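Local coordinates for cytochrome P450 (Bacillus megaterium, PDB 5L92), which binds heme and the steroid corticosterone and probably acts as a monooxygenase of the cytochrome P450 family, at residues R200-K205 / D212-L217. Residues are numbered along the deposited sequence; the frame is centred on the assembly and turned at random.
Sequences RIIEEK and DIISVL
An N-capped helix start, at Asp212, meets Lys205 near the C-terminal end of helix 177-207. Lys205 NZ lies 2.5 Å from Asp212 OD2, in a short salt bridge. The ammonium comes in tilted well above the carboxylate plane. Lys205 NZ also donates to Gly152 O, just past helix 141-151, so one lysine joins three parts of the fold.

The other carboxylate oxygen does the capping. Asp212 OD1 takes the backbone N-H of Ser215 nearly along its C-O axis, at 2.8 Å and an N-H...O angle of 171°. Ser215 OG also donates to Asp212 OD1, at 2.9 Å, from above the plane. Ser215 OG is bonded to Gly210 N as well, which ties the cap to the connecting turn. The carboxylate can turn back over the helix start because Asp212 CG lies between its own backbone N and carbonyl carbon, chi1 50°. A leucine in place of Asp212 would probably leave the N-H of Ser215 without its cap and the charge of Lys205 without its mate.

In the helical P450 fold, this is the corner between consecutive helices, 177-207 and 213-222, usually named G and H in this family. The two short helical segments cross at -69°, with their axes 10.1 Å apart. Away from the charged pair the contact is mostly aliphatic. The Lys205 chain bends near its root and again at its end; CD lies 4.0 Å from Ile214 CG2 and, as a polar exception, 3.5 Å from Ser215 OG. Ile214 CD1 meets Ile201 CG2 at 4.0 Å, the two side chains crossing at about a right angle. Ile202 CG1 touches Ile214 CG2 more loosely, at 4.3 Å. Helix 229-245 packs against both isoleucines of this last pair, through Val233 on Ile202 and Ser236 on Ile214.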
ATOM      1  N   ARG A 200       8.089  15.352 -18.773  1.00 34.99           N
ATOM      2  CA  ARG A 200       7.225  16.274 -19.507  1.00 36.87           C
ATOM      3  C   ARG A 200       6.366  17.097 -18.551  1.00 37.25           C
ATOM      4  O   ARG A 200       6.355  18.327 -18.616  1.00 37.96           O
ATOM      5  CB  ARG A 200       6.369  15.504 -20.509  1.00 36.27           C
ATOM      6  CG  ARG A 200       5.503  16.383 -21.401  1.00 39.45           C
ATOM      7  CD  ARG A 200       4.807  15.582 -22.474  1.00 41.78           C
ATOM      8  NE  ARG A 200       4.107  14.412 -21.973  1.00 50.25           N
ATOM      9  CZ  ARG A 200       2.934  14.438 -21.348  1.00 53.75           C
ATOM     10  NH1 ARG A 200       2.298  15.591 -21.107  1.00 52.76           N
ATOM     11  NH2 ARG A 200       2.396  13.294 -20.950  1.00 52.13           N
ATOM     12  N   ILE A 201       5.692  16.468 -17.616  1.00 34.88           N
ATOM     13  CA  ILE A 201       4.914  17.198 -16.646  1.00 34.30           C
ATOM     14  C   ILE A 201       5.725  18.318 -15.974  1.00 36.83           C
ATOM     15  O   ILE A 201       5.268  19.412 -15.794  1.00 38.52           O
ATOM     16  CB  ILE A 201       4.382  16.266 -15.549  1.00 34.27           C
ATOM     17  CG1 ILE A 201       3.517  15.180 -16.126  1.00 33.73           C
ATOM     18  CG2 ILE A 201       3.623  17.047 -14.523  1.00 32.53           C
ATOM     19  CD1 ILE A 201       2.319  15.683 -16.824  1.00 35.04           C
ATOM     20  N   ILE A 202       6.934  18.004 -15.593  1.00 36.42           N
ATOM     21  CA  ILE A 202       7.813  18.946 -14.937  1.00 39.35           C
ATOM     22  C   ILE A 202       8.051  20.183 -15.829  1.00 42.25           C
ATOM     23  O   ILE A 202       7.963  21.301 -15.382  1.00 44.06           O
ATOM     24  CB  ILE A 202       9.089  18.229 -14.465  1.00 38.26           C
ATOM     25  CG1 ILE A 202       8.757  17.226 -13.383  1.00 39.86           C
ATOM     26  CG2 ILE A 202      10.135  19.164 -13.931  1.00 46.16           C
ATOM     27  CD1 ILE A 202       9.896  16.300 -13.053  1.00 40.18           C
ATOM     28  N   GLU A 203       8.352  19.939 -17.089  1.00 43.58           N
ATOM     29  CA  GLU A 203       8.562  20.996 -18.056  1.00 47.41           C
ATOM     30  C   GLU A 203       7.319  21.861 -18.102  1.00 45.53           C
ATOM     31  O   GLU A 203       7.404  23.055 -18.022  1.00 46.03           O
ATOM     32  CB  GLU A 203       8.803  20.435 -19.452  1.00 50.08           C
ATOM     33  CG  GLU A 203      10.215  20.001 -19.771  1.00 62.48           C
ATOM     34  CD  GLU A 203      10.304  18.924 -20.869  1.00 84.21           C
ATOM     35  OE1 GLU A 203       9.604  18.990 -21.914  1.00 74.54           O
ATOM     36  OE2 GLU A 203      11.091  17.976 -20.676  1.00 83.05           O
ATOM     37  N   GLU A 204       6.164  21.232 -18.228  1.00 43.22           N
ATOM     38  CA  GLU A 204       4.910  21.977 -18.300  1.00 45.37           C
ATOM     39  C   GLU A 204       4.700  22.850 -17.065  1.00 48.96           C
ATOM     40  O   GLU A 204       4.169  23.964 -17.174  1.00 52.05           O
ATOM     41  CB  GLU A 204       3.730  21.029 -18.473  1.00 41.44           C
ATOM     42  CG  GLU A 204       3.745  20.210 -19.721  1.00 40.27           C
ATOM     43  CD  GLU A 204       2.588  19.226 -19.795  1.00 40.25           C
ATOM     44  OE1 GLU A 204       1.879  19.008 -18.776  1.00 42.44           O
ATOM     45  OE2 GLU A 204       2.378  18.660 -20.878  1.00 41.46           O
ATOM     46  N   LYS A 205       5.072  22.362 -15.889  1.00 46.48           N
ATOM     47  CA  LYS A 205       4.863  23.098 -14.653  1.00 48.70           C
ATOM     48  C   LYS A 205       5.870  24.189 -14.369  1.00 50.61           C
ATOM     49  O   LYS A 205       5.600  25.090 -13.616  1.00 51.20           O
ATOM     50  CB  LYS A 205       4.734  22.157 -13.466  1.00 45.91           C
ATOM     51  CG  LYS A 205       3.603  21.178 -13.621  1.00 44.36           C
ATOM     52  CD  LYS A 205       2.873  20.841 -12.361  1.00 43.49           C
ATOM     53  CE  LYS A 205       1.640  20.017 -12.667  1.00 39.37           C
ATOM     54  NZ  LYS A 205       0.434  20.818 -12.467  1.00 39.35           N
ATOM     55  N   ASP A 212      -0.381  22.139  -6.744  1.00 44.58           N
ATOM     56  CA  ASP A 212      -0.074  20.712  -6.662  1.00 41.54           C
ATOM     57  C   ASP A 212       1.332  20.544  -6.108  1.00 38.69           C
ATOM     58  O   ASP A 212       2.120  21.487  -6.056  1.00 37.46           O
ATOM     59  CB  ASP A 212      -0.190  20.015  -8.028  1.00 40.63           C
ATOM     60  CG  ASP A 212       0.583  20.747  -9.137  1.00 40.80           C
ATOM     61  OD1 ASP A 212       1.830  20.735  -9.111  1.00 39.30           O
ATOM     62  OD2 ASP A 212      -0.060  21.309 -10.043  1.00 41.16           O
ATOM     63  N   ILE A 213       1.658  19.321  -5.708  1.00 36.92           N
ATOM     64  CA  ILE A 213       2.912  19.121  -5.009  1.00 35.46           C
ATOM     65  C   ILE A 213       4.105  19.057  -5.958  1.00 36.09           C
ATOM     66  O   ILE A 213       5.245  19.195  -5.511  1.00 35.90           O
ATOM     67  CB  ILE A 213       2.852  17.863  -4.131  1.00 34.92           C
ATOM     68  CG1 ILE A 213       4.081  17.814  -3.241  1.00 35.11           C
ATOM     69  CG2 ILE A 213       2.743  16.616  -4.980  1.00 36.66           C
ATOM     70  CD1 ILE A 213       3.890  17.126  -1.974  1.00 42.75           C
ATOM     71  N   ILE A 214       3.898  18.842  -7.250  1.00 35.70           N
ATOM     72  CA  ILE A 214       5.023  18.949  -8.170  1.00 36.90           C
ATOM     73  C   ILE A 214       5.476  20.405  -8.279  1.00 38.54           C
ATOM     74  O   ILE A 214       6.670  20.704  -8.170  1.00 39.33           O
ATOM     75  CB  ILE A 214       4.650  18.364  -9.540  1.00 38.03           C
ATOM     76  CG1 ILE A 214       4.428  16.858  -9.388  1.00 36.62           C
ATOM     77  CG2 ILE A 214       5.750  18.696 -10.605  1.00 38.69           C
ATOM     78  CD1 ILE A 214       4.119  16.169 -10.684  1.00 34.96           C
ATOM     79  N   SER A 215       4.523  21.321  -8.498  1.00 38.21           N
ATOM     80  CA  SER A 215       4.809  22.754  -8.452  1.00 40.12           C
ATOM     81  C   SER A 215       5.466  23.129  -7.139  1.00 40.73           C
ATOM     82  O   SER A 215       6.452  23.866  -7.116  1.00 41.32           O
ATOM     83  CB  SER A 215       3.519  23.558  -8.629  1.00 40.28           C
ATOM     84  OG  SER A 215       2.896  23.289  -9.878  1.00 41.08           O
ATOM     85  N   VAL A 216       4.959  22.600  -6.023  1.00 39.40           N
ATOM     86  CA  VAL A 216       5.510  23.015  -4.746  1.00 39.89           C
ATOM     87  C   VAL A 216       6.965  22.598  -4.628  1.00 41.19           C
ATOM     88  O   VAL A 216       7.761  23.306  -4.015  1.00 42.68           O
ATOM     89  CB  VAL A 216       4.666  22.460  -3.590  1.00 39.23           C
ATOM     90  CG1 VAL A 216       5.368  22.715  -2.273  1.00 39.16           C
ATOM     91  CG2 VAL A 216       3.301  23.124  -3.588  1.00 41.59           C
ATOM     92  N   LEU A 217       7.344  21.447  -5.192  1.00 39.96           N
ATOM     93  CA  LEU A 217       8.730  21.015  -5.070  1.00 40.77           C
ATOM     94  C   LEU A 217       9.642  21.741  -6.043  1.00 43.18           C
ATOM     95  O   LEU A 217      10.813  21.962  -5.728  1.00 43.60           O
ATOM     96  CB  LEU A 217       8.842  19.520  -5.311  1.00 39.16           C
ATOM     97  CG  LEU A 217       8.175  18.683  -4.240  1.00 37.23           C
ATOM     98  CD1 LEU A 217       7.748  17.379  -4.861  1.00 33.84           C
ATOM     99  CD2 LEU A 217       9.157  18.498  -3.108  1.00 41.12           C
TER